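Local coordinates for DNA repair protein rad60 (Schizosaccharomyces pombe, PDB 3GOE) that is required to repair DNA double-strand breaks by recombination between sister chromatids, the chain here being its C-terminal SUMO-like domain, at residues L12-S17 and D75-V80; S17-L22 and K37-E42; I26-T31 and Q65-E70; F30-L35 and E58-N63. One frame throughout, in Å; residues are numbered along the deposited sequence.

How the contacts relate
Contact 1 sets the first strand, 9-16, beside the last, 76-80, and so closes the longest loop; the other three contacts lie within the chain it encloses. Contact 2 begins at S17, which it shares with contact 1, and, with strand 22-27 between them along the chain, joins the calcium-binding loop to helix 32-43. Contacts 3 and 4 both set out from the turn between that strand and the helix, sharing F30 and T31: contact 4 ties the helix start to 58-63, while contact 3 ties the turn to 65-70, further along. Contact 2 crosses both along the chain. Together they bind the helix and connecting loops to one mixed sheet.

Contact 1 (L12-S17 and D75-V80); sequences LLLRSS and DQVSVV. With CA (calcium ion), chain B.
L13 and Q76 sit level in two parallel strands whose directions differ by 35°, and four backbone bonds alternate between them: L13 N to D75 O, V77 N to L13 O, R15 N to V77 O and V79 N to R15 O. On the face that carries L14, V77 and V79, L14 lies alongside V77 and points the same way. V77 CG2, placed between its own backbone N and carbonyl carbon, presses on L14 CD1 at 3.4 Å, tighter than ordinary carbon contact. V79 CG2 comes to L14 CB at 3.9 Å, and Y39 of helix 32-43 touches both L14 and V79. Cutting L14 back to an alanine is likely to leave V77 CG2 without its packing partner and open a gap beside Y39. The face of L13, R15 and Q76 is more polar. The extended R15 side chain brings NE to 2.6 Å and NH1 to 2.9 Å from Q76 OE1, a side-on grip in the guanidinium plane, with amide and guanidinium only 24° apart. L13 CD2 lies over one face of the guanidinium group, toward its rim. Past the paired part, a water joins S17 N to V79 O, and S16 O binds the calcium ion at 2.3 Å. First and last strands running parallel at the centre of the sheet, with a helix packed across one face, are the hallmark of the ubiquitin-like beta-grasp fold of SUMO relatives.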
# COMPACT_ATOMS: atom_id res chain seq x y z
N LEU A 12 6.55 -2.41 -2.19
CA LEU A 12 5.81 -3.02 -1.09
C LEU A 12 5.27 -4.36 -1.54
O LEU A 12 4.80 -4.51 -2.66
CB LEU A 12 4.65 -2.13 -0.62
CG LEU A 12 5.03 -0.81 -0.01
CD1 LEU A 12 3.75 0.06 0.18
CD2 LEU A 12 5.82 -0.92 1.30
N LEU A 13 5.28 -5.33 -0.62
CA LEU A 13 4.62 -6.59 -0.82
C LEU A 13 3.27 -6.55 -0.11
O LEU A 13 3.20 -6.35 1.10
CB LEU A 13 5.46 -7.72 -0.28
CG LEU A 13 4.81 -9.10 -0.28
CD1 LEU A 13 4.45 -9.56 -1.65
CD2 LEU A 13 5.76 -10.06 0.41
N LEU A 14 2.20 -6.71 -0.88
CA LEU A 14 0.82 -6.78 -0.36
C LEU A 14 0.39 -8.25 -0.38
O LEU A 14 0.20 -8.83 -1.43
CB LEU A 14 -0.12 -5.91 -1.16
CG LEU A 14 -0.20 -4.45 -0.73
CD1 LEU A 14 1.15 -3.78 -0.76
CD2 LEU A 14 -1.23 -3.68 -1.50
N ARG A 15 0.25 -8.82 0.79
CA ARG A 15 -0.19 -10.18 1.00
C ARG A 15 -1.70 -10.18 1.27
O ARG A 15 -2.18 -9.33 2.01
CB ARG A 15 0.51 -10.84 2.19
CG ARG A 15 2.01 -10.93 2.23
CD ARG A 15 2.57 -11.55 3.52
NE ARG A 15 4.02 -11.72 3.55
CZ ARG A 15 4.68 -12.77 3.11
NH1 ARG A 15 6.00 -12.82 3.19
NH2 ARG A 15 4.03 -13.83 2.55
N SER A 16 -2.41 -11.12 0.72
CA SER A 16 -3.84 -11.17 0.93
C SER A 16 -4.29 -12.63 1.11
O SER A 16 -3.92 -13.46 0.26
CB SER A 16 -4.56 -10.55 -0.25
OG SER A 16 -5.96 -10.63 0.05
N SER A 17 -5.05 -12.92 2.15
CA SER A 17 -5.47 -14.30 2.36
C SER A 17 -6.60 -14.68 1.42
O SER A 17 -6.84 -15.88 1.18
CB SER A 17 -5.86 -14.44 3.85
OG SER A 17 -7.11 -13.87 4.07
N ASP A 75 8.96 -3.21 2.66
CA ASP A 75 8.06 -3.60 3.67
C ASP A 75 6.89 -4.43 3.10
O ASP A 75 6.65 -4.42 1.89
CB ASP A 75 7.54 -2.44 4.50
CG ASP A 75 8.48 -2.00 5.58
OD1 ASP A 75 9.35 -2.78 6.03
OD2 ASP A 75 8.36 -0.83 6.06
N GLN A 76 6.23 -5.12 4.03
CA GLN A 76 5.11 -5.94 3.67
C GLN A 76 3.89 -5.54 4.50
O GLN A 76 4.04 -5.15 5.63
CB GLN A 76 5.39 -7.43 3.80
CG GLN A 76 5.85 -7.85 5.14
CD GLN A 76 6.52 -9.23 4.99
OE1 GLN A 76 5.97 -10.14 4.39
NE2 GLN A 76 7.71 -9.41 5.60
N VAL A 77 2.74 -5.61 3.85
CA VAL A 77 1.47 -5.29 4.47
C VAL A 77 0.47 -6.40 4.12
O VAL A 77 0.61 -7.14 3.16
CB VAL A 77 0.89 -3.93 4.06
CG1 VAL A 77 1.84 -2.80 4.42
CG2 VAL A 77 0.63 -4.02 2.59
N SER A 78 -0.58 -6.49 4.94
CA SER A 78 -1.68 -7.40 4.73
C SER A 78 -2.92 -6.66 4.21
O SER A 78 -3.30 -5.66 4.78
CB SER A 78 -2.03 -8.13 6.00
OG SER A 78 -1.00 -8.97 6.45
N VAL A 79 -3.51 -7.17 3.15
CA VAL A 79 -4.76 -6.68 2.64
C VAL A 79 -5.90 -7.44 3.30
O VAL A 79 -5.92 -8.69 3.19
CB VAL A 79 -4.83 -6.87 1.12
CG1 VAL A 79 -6.15 -6.30 0.60
CG2 VAL A 79 -3.62 -6.30 0.45
N VAL A 80 -6.83 -6.74 3.92
CA VAL A 80 -7.99 -7.35 4.60
C VAL A 80 -9.22 -6.92 3.86
O VAL A 80 -9.53 -5.74 3.80
CB VAL A 80 -8.01 -6.98 6.06
CG1 VAL A 80 -9.25 -7.59 6.72
CG2 VAL A 80 -6.73 -7.38 6.75
CA CA B . -2.80 -14.57 -1.40
O HOH W 1 -7.83 -10.91 2.54
O HOH W 2 -4.89 -10.85 4.36
O HOH W 3 -4.41 -15.89 -1.99
O HOH W 4 -1.98 -15.22 0.03

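Contact 2 (S17-L22 and K37-E42). With CA (calcium ion), chain B.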
# COMPACT_ATOMS: atom_id res chain seq x y z
N SER A 17 -5.05 -12.92 2.15
CA SER A 17 -5.47 -14.30 2.36
C SER A 17 -6.60 -14.68 1.42
O SER A 17 -6.84 -15.88 1.18
CB SER A 17 -5.86 -14.44 3.85
OG SER A 17 -7.11 -13.87 4.07
N LYS A 18 -7.34 -13.72 0.88
CA LYS A 18 -8.46 -13.96 0.01
C LYS A 18 -8.24 -13.47 -1.41
O LYS A 18 -9.16 -13.49 -2.22
CB LYS A 18 -9.70 -13.28 0.57
CG LYS A 18 -10.27 -13.77 1.88
CD LYS A 18 -11.60 -13.09 2.14
CE LYS A 18 -12.27 -13.55 3.40
NZ LYS A 18 -13.55 -12.81 3.65
N SER A 19 -7.08 -12.96 -1.77
CA SER A 19 -6.86 -12.50 -3.15
C SER A 19 -5.35 -12.60 -3.45
O SER A 19 -4.58 -13.01 -2.61
CB SER A 19 -7.40 -11.10 -3.40
OG SER A 19 -6.87 -10.13 -2.49
N GLU A 20 -5.02 -12.26 -4.70
CA GLU A 20 -3.67 -12.44 -5.24
C GLU A 20 -2.70 -11.53 -4.52
O GLU A 20 -2.93 -10.34 -4.39
CB GLU A 20 -3.58 -12.14 -6.74
CG GLU A 20 -2.21 -12.27 -7.43
CD GLU A 20 -2.10 -11.84 -8.89
OE1 GLU A 20 -3.08 -11.25 -9.43
OE2 GLU A 20 -1.09 -12.07 -9.65
N ASP A 21 -1.62 -12.09 -4.04
CA ASP A 21 -0.58 -11.28 -3.45
C ASP A 21 0.02 -10.46 -4.57
O ASP A 21 -0.10 -10.89 -5.73
CB ASP A 21 0.47 -12.17 -2.79
CG ASP A 21 -0.04 -12.99 -1.64
OD1 ASP A 21 -1.21 -12.89 -1.23
OD2 ASP A 21 0.80 -13.77 -1.17
N LEU A 22 0.59 -9.32 -4.24
CA LEU A 22 1.14 -8.45 -5.26
C LEU A 22 2.33 -7.65 -4.72
O LEU A 22 2.20 -7.03 -3.69
CB LEU A 22 0.04 -7.51 -5.74
CG LEU A 22 0.43 -6.56 -6.87
CD1 LEU A 22 0.63 -7.35 -8.14
CD2 LEU A 22 -0.58 -5.43 -7.09
N LYS A 37 -6.48 1.28 -4.12
CA LYS A 37 -7.09 1.38 -5.43
C LYS A 37 -6.18 0.76 -6.50
O LYS A 37 -6.66 0.10 -7.42
CB LYS A 37 -7.40 2.82 -5.81
CG LYS A 37 -8.55 3.42 -5.05
CD LYS A 37 -8.78 4.89 -5.47
CE LYS A 37 -10.02 5.49 -4.88
NZ LYS A 37 -10.14 6.88 -5.36
N ARG A 38 -4.89 1.03 -6.42
CA ARG A 38 -3.93 0.49 -7.40
C ARG A 38 -3.81 -1.02 -7.25
O ARG A 38 -3.78 -1.74 -8.25
CB ARG A 38 -2.60 1.22 -7.23
CG ARG A 38 -1.53 0.70 -8.18
CD ARG A 38 -1.82 0.89 -9.65
NE ARG A 38 -2.01 2.26 -10.08
CZ ARG A 38 -1.02 3.12 -10.36
NH1 ARG A 38 0.23 2.79 -10.22
NH2 ARG A 38 -1.30 4.37 -10.78
N TYR A 39 -3.73 -1.52 -6.02
CA TYR A 39 -3.76 -2.96 -5.80
C TYR A 39 -4.97 -3.58 -6.51
O TYR A 39 -4.87 -4.59 -7.21
CB TYR A 39 -3.77 -3.26 -4.29
CG TYR A 39 -4.02 -4.72 -4.03
CD1 TYR A 39 -3.00 -5.67 -4.15
CD2 TYR A 39 -5.27 -5.17 -3.65
CE1 TYR A 39 -3.25 -7.02 -3.92
CE2 TYR A 39 -5.49 -6.51 -3.46
CZ TYR A 39 -4.50 -7.44 -3.58
OH TYR A 39 -4.78 -8.78 -3.40
N CYS A 40 -6.13 -2.96 -6.29
CA CYS A 40 -7.36 -3.53 -6.83
C CYS A 40 -7.36 -3.54 -8.35
O CYS A 40 -7.83 -4.54 -8.95
CB CYS A 40 -8.59 -2.76 -6.32
SG CYS A 40 -8.93 -3.07 -4.56
N THR A 41 -6.91 -2.49 -9.02
CA THR A 41 -6.86 -2.53 -10.48
C THR A 41 -5.79 -3.52 -10.95
O THR A 41 -5.99 -4.13 -12.04
CB THR A 41 -6.69 -1.17 -11.13
OG1 THR A 41 -5.53 -0.47 -10.69
CG2 THR A 41 -7.88 -0.25 -10.92
N GLU A 42 -4.72 -3.71 -10.25
CA GLU A 42 -3.67 -4.63 -10.69
C GLU A 42 -4.12 -6.07 -10.58
O GLU A 42 -3.81 -6.89 -11.44
CB GLU A 42 -2.39 -4.40 -9.88
CG GLU A 42 -1.66 -3.14 -10.20
CD GLU A 42 -1.07 -3.19 -11.57
OE1 GLU A 42 -0.45 -4.20 -11.91
OE2 GLU A 42 -1.22 -2.30 -12.38
CA CA B . -2.80 -14.57 -1.40
O HOH W 3 -4.41 -15.89 -1.99
O HOH W 4 -1.98 -15.22 0.03
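The Y39 hydroxyl reaches from helix 32-43 into the loop 17-22 and donates to E20 O, with 2.6 Å between Y39 OH and that oxygen. The donor is tilted 33° from the E20 carbonyl plane. CG of Y39 stands anti to the backbone N (chi1 171°), which carries the ring away from the helix and puts its hydroxyl among the loop oxygens. There S19 OG also lies 2.6 Å from Y39 OH, at the ring edge and in the ring plane. The close apolar part is supplied by L22, which slides past Y39 in the opposite direction: L22 CB rests against Y39 CE1 at 3.8 Å, again at the ring edge. L22 CD2 meets E42 CB at 3.5 Å, the two side chains crossing at about a right angle. S16 of strand 9-16 also touches the tyrosine, which is buried. By contrast, the outer side is loose: the exposed E20 side chain stays well short of the helix, although its backbone O is gripped, while D21 turns away to the calcium ion. The ion is held by D21 OD1 at 2.3 Å, by S19 O at 2.6 Å and by S16 O. A phenylalanine at Y39 could keep the ring edge against L22, but is likely to leave E20 O without its proton donor and S19 OG without its hydroxyl neighbour. The phenol therefore ties the loop to the helix at S19 and E20, while the calcium ion ties S16, S19 and D21 to one another.

Contact 3 (I26-T31 and Q65-E70); sequences IPVDFT and QVQSTE
V66 N donates to F30 O at 2.8 Å, the shortest backbone bond of this contact, arriving nearly in line with the carbonyl (163° at the oxygen). The bond belongs to the beta-grasp fold: it fastens the type I turn from P27 to F30, between strand 22-27 and the helix, to a short 3-10 segment, 66-68, that precedes the final strand. The following amide reaches back to V28, Q67 N meeting a lone pair of V28 O at 2.9 Å. With these two bonds in place the chains come very close, and the CA atoms of T31 and Q65 are 3.9 Å apart. The side chain of V66 points into the contact and touches I10 of strand 9-16, which V28 touches too. V66 CG2 also comes near I26 CD1, a contact less certain because I26 was modelled in two conformations. Nearer the surface, Q67 crosses V28 at about a right angle, the two CB atoms 4.0 Å apart. With CG between its backbone N and carbonyl carbon (chi1 64°), Q67 runs extended and brings NE2 to Q65 OE1, donating at 3.0 Å from 56° above the plane of the Q65 side-chain amide. This bridge runs beside D29, whose CB lies 3.7 Å from Q65 OE1. Behind the contact, V66 O is gripped twice by T69, through its hydroxyl OG1 at 2.7 Å and through its backbone N, which fixes the far end of the 3-10 segment. On the turn itself, P27 CD sits 3.5 Å above the centre of the F30 ring.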
# COMPACT_ATOMS: atom_id res chain seq x y z
N ILE A 26 5.17 1.89 -5.66
CA ILE A 26 4.24 2.99 -5.70
C ILE A 26 4.86 4.29 -5.13
O ILE A 26 5.80 4.29 -4.35
CB ILE A 26 2.86 2.89 -5.03
CG1 ILE A 26 3.02 2.78 -3.52
CG2 ILE A 26 2.02 1.82 -5.72
CD1 ILE A 26 1.78 3.35 -2.85
N PRO A 27 4.36 5.40 -5.63
CA PRO A 27 4.85 6.70 -5.13
C PRO A 27 4.51 6.93 -3.68
O PRO A 27 3.40 6.69 -3.24
CB PRO A 27 4.12 7.71 -6.04
CG PRO A 27 3.79 6.93 -7.27
CD PRO A 27 3.46 5.59 -6.79
N VAL A 28 5.48 7.46 -2.95
CA VAL A 28 5.25 7.71 -1.53
C VAL A 28 4.33 8.88 -1.27
O VAL A 28 3.81 9.04 -0.18
CB VAL A 28 6.60 7.90 -0.79
CG1 VAL A 28 7.43 6.62 -0.86
CG2 VAL A 28 7.36 9.12 -1.29
N ASP A 29 4.01 9.69 -2.28
CA ASP A 29 2.98 10.69 -2.16
C ASP A 29 1.57 10.15 -2.43
O ASP A 29 0.60 10.90 -2.21
CB ASP A 29 3.34 11.93 -2.98
CG ASP A 29 3.12 11.81 -4.44
OD1 ASP A 29 2.83 10.71 -4.94
OD2 ASP A 29 3.24 12.91 -5.11
N PHE A 30 1.41 8.90 -2.84
CA PHE A 30 0.09 8.32 -2.86
C PHE A 30 -0.42 8.20 -1.42
O PHE A 30 0.36 7.94 -0.53
CB PHE A 30 0.12 6.92 -3.50
CG PHE A 30 0.09 6.78 -4.99
CD1 PHE A 30 0.37 7.88 -5.78
CD2 PHE A 30 -0.23 5.57 -5.58
CE1 PHE A 30 0.38 7.74 -7.21
CE2 PHE A 30 -0.19 5.40 -6.95
CZ PHE A 30 0.09 6.52 -7.71
N THR A 31 -1.72 8.26 -1.27
CA THR A 31 -2.30 7.85 -0.02
C THR A 31 -2.41 6.33 0.09
O THR A 31 -2.27 5.59 -0.87
CB THR A 31 -3.71 8.48 0.18
OG1 THR A 31 -4.51 8.06 -0.86
CG2 THR A 31 -3.62 9.97 0.28
N GLN A 65 -0.79 9.90 3.43
CA GLN A 65 0.22 9.60 2.41
C GLN A 65 1.10 8.48 2.90
O GLN A 65 1.46 8.41 4.08
CB GLN A 65 1.06 10.81 2.08
CG GLN A 65 0.28 11.89 1.44
CD GLN A 65 1.18 13.10 1.20
OE1 GLN A 65 1.80 13.17 0.20
NE2 GLN A 65 1.16 13.96 2.19
N VAL A 66 1.56 7.63 1.98
CA VAL A 66 2.49 6.56 2.32
C VAL A 66 3.70 7.15 3.01
O VAL A 66 4.18 6.60 4.03
CB VAL A 66 2.84 5.77 1.05
CG1 VAL A 66 4.04 4.88 1.27
CG2 VAL A 66 1.63 4.96 0.61
N GLN A 67 4.24 8.29 2.56
CA GLN A 67 5.38 8.88 3.22
C GLN A 67 5.14 9.25 4.68
O GLN A 67 6.14 9.36 5.42
CB GLN A 67 5.84 10.10 2.43
CG GLN A 67 4.98 11.31 2.26
CD GLN A 67 5.57 12.32 1.29
OE1 GLN A 67 6.79 12.41 1.12
NE2 GLN A 67 4.74 13.08 0.64
N SER A 68 3.91 9.46 5.09
CA SER A 68 3.57 9.90 6.44
C SER A 68 3.47 8.70 7.37
O SER A 68 3.46 8.90 8.58
CB SER A 68 2.23 10.61 6.45
OG SER A 68 2.25 11.79 5.61
N THR A 69 3.34 7.52 6.85
CA THR A 69 3.32 6.29 7.61
C THR A 69 4.76 5.87 7.90
O THR A 69 5.70 6.49 7.44
CB THR A 69 2.61 5.17 6.87
OG1 THR A 69 3.44 4.67 5.84
CG2 THR A 69 1.27 5.59 6.27
N GLU A 70 4.89 4.75 8.62
CA GLU A 70 6.23 4.21 8.84
C GLU A 70 6.70 3.22 7.78
O GLU A 70 7.76 2.58 7.90
CB GLU A 70 6.30 3.55 10.24
CG GLU A 70 6.06 4.66 11.30
CD GLU A 70 6.35 4.14 12.68
OE1 GLU A 70 6.51 2.91 12.82
OE2 GLU A 70 6.42 5.01 13.60

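Contact 4 (F30-L35 and E58-N63); sequences FTVKDL and EWLDPN
With V32 CG1 anti to its backbone N (chi1 166°), both methyls of V32 face the chain at 60-62, while T31 OG1, between its own N and carbonyl carbon (chi1 61°), turns back to the helix start and T31 CB faces P62 O. T31 and D34 form a capping box at the N terminus of helix 32-43, the single long helix of the beta-grasp fold: D34 N donates to T31 OG1 at 3.1 Å, and T31 N to D34 OD2 at 2.9 Å. The loop supplies a further acceptor at the helix start. K33 N, in the first turn of the helix where no preceding helical carbonyl is in place to accept, donates to a lone pair of P62 O at 2.9 Å. V32 packs beside that bond, its CB 3.3 Å from D61 O and its CG1 4.0 Å from L60 CB, and the V32 and L60 side chains cross at about a right angle. L60 goes on to touch L53 and F55 of strand 52-55, so the helix start is joined to the sheet through it. On the outer side, K33 CB and P62 CB are 4.1 Å apart, and the rest of the lysine leads away. An Asx turn shapes the loop just there: N63 N meets D61 OD1 at 2.9 Å, from above the carboxylate plane and 42° out of it.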
# COMPACT_ATOMS: atom_id res chain seq x y z
N PHE A 30 1.41 8.90 -2.84
CA PHE A 30 0.09 8.32 -2.86
C PHE A 30 -0.42 8.20 -1.42
O PHE A 30 0.36 7.94 -0.53
CB PHE A 30 0.12 6.92 -3.50
CG PHE A 30 0.09 6.78 -4.99
CD1 PHE A 30 0.37 7.88 -5.78
CD2 PHE A 30 -0.23 5.57 -5.58
CE1 PHE A 30 0.38 7.74 -7.21
CE2 PHE A 30 -0.19 5.40 -6.95
CZ PHE A 30 0.09 6.52 -7.71
N THR A 31 -1.72 8.26 -1.27
CA THR A 31 -2.30 7.85 -0.02
C THR A 31 -2.41 6.33 0.09
O THR A 31 -2.27 5.59 -0.87
CB THR A 31 -3.71 8.48 0.18
OG1 THR A 31 -4.51 8.06 -0.86
CG2 THR A 31 -3.62 9.97 0.28
N VAL A 32 -2.66 5.87 1.31
CA VAL A 32 -2.97 4.47 1.54
C VAL A 32 -4.18 4.06 0.71
O VAL A 32 -4.19 2.98 0.12
CB VAL A 32 -3.15 4.23 3.06
CG1 VAL A 32 -3.79 2.91 3.35
CG2 VAL A 32 -1.79 4.42 3.73
N LYS A 33 -5.20 4.92 0.63
CA LYS A 33 -6.35 4.60 -0.22
C LYS A 33 -5.92 4.45 -1.67
O LYS A 33 -6.39 3.53 -2.36
CB LYS A 33 -7.43 5.69 -0.08
CG LYS A 33 -8.71 5.30 -0.80
CD LYS A 33 -9.75 6.35 -0.64
CE LYS A 33 -10.62 6.29 0.56
NZ LYS A 33 -11.79 7.16 0.14
N ASP A 34 -5.06 5.30 -2.18
CA ASP A 34 -4.55 5.22 -3.52
C ASP A 34 -3.86 3.86 -3.72
O ASP A 34 -4.00 3.20 -4.75
CB ASP A 34 -3.56 6.32 -3.81
CG ASP A 34 -4.08 7.72 -3.96
OD1 ASP A 34 -5.24 7.89 -4.42
OD2 ASP A 34 -3.31 8.66 -3.69
N LEU A 35 -3.02 3.45 -2.74
CA LEU A 35 -2.34 2.17 -2.79
C LEU A 35 -3.35 1.03 -2.92
O LEU A 35 -3.16 0.10 -3.71
CB LEU A 35 -1.46 2.02 -1.55
CG LEU A 35 -0.79 0.67 -1.32
CD1 LEU A 35 0.03 0.20 -2.52
CD2 LEU A 35 0.04 0.73 -0.05
N GLU A 58 -1.28 -3.19 12.80
CA GLU A 58 -1.99 -1.94 12.93
C GLU A 58 -2.69 -1.49 11.66
O GLU A 58 -2.10 -1.66 10.60
CB GLU A 58 -0.96 -0.86 13.37
CG GLU A 58 0.31 -1.44 13.99
CD GLU A 58 1.23 -0.51 14.74
OE1 GLU A 58 1.44 0.65 14.30
OE2 GLU A 58 1.77 -0.95 15.79
N TRP A 59 -3.91 -0.94 11.70
CA TRP A 59 -4.59 -0.49 10.51
C TRP A 59 -3.97 0.78 10.00
O TRP A 59 -3.84 1.76 10.77
CB TRP A 59 -6.13 -0.20 10.78
CG TRP A 59 -6.86 -1.43 11.15
CD1 TRP A 59 -7.61 -1.49 12.30
CD2 TRP A 59 -6.94 -2.68 10.47
NE1 TRP A 59 -8.15 -2.73 12.36
CE2 TRP A 59 -7.76 -3.47 11.26
CE3 TRP A 59 -6.44 -3.23 9.29
CZ2 TRP A 59 -8.08 -4.77 10.90
CZ3 TRP A 59 -6.73 -4.51 8.92
CH2 TRP A 59 -7.55 -5.26 9.75
N LEU A 60 -3.63 0.84 8.72
CA LEU A 60 -3.15 2.07 8.12
C LEU A 60 -4.32 2.98 7.81
O LEU A 60 -5.36 2.57 7.31
CB LEU A 60 -2.37 1.74 6.85
CG LEU A 60 -1.08 0.98 7.04
CD1 LEU A 60 -0.46 0.62 5.70
CD2 LEU A 60 -0.06 1.76 7.82
N ASP A 61 -4.15 4.30 8.09
CA ASP A 61 -5.16 5.28 7.80
C ASP A 61 -5.25 5.51 6.31
O ASP A 61 -4.27 5.93 5.70
CB ASP A 61 -4.82 6.57 8.51
CG ASP A 61 -5.82 7.70 8.38
OD1 ASP A 61 -6.63 7.69 7.45
OD2 ASP A 61 -5.74 8.63 9.21
N PRO A 62 -6.40 5.27 5.69
CA PRO A 62 -6.50 5.42 4.22
C PRO A 62 -6.17 6.81 3.74
O PRO A 62 -5.82 6.99 2.57
CB PRO A 62 -7.96 5.06 3.91
CG PRO A 62 -8.67 5.20 5.18
CD PRO A 62 -7.68 4.80 6.26
N ASN A 63 -6.34 7.82 4.61
CA ASN A 63 -6.14 9.19 4.17
C ASN A 63 -4.71 9.69 4.35
O ASN A 63 -4.42 10.83 3.93
CB ASN A 63 -7.15 10.12 4.85
CG ASN A 63 -8.56 9.76 4.47
OD1 ASN A 63 -8.84 9.30 3.40
ND2 ASN A 63 -9.47 9.97 5.36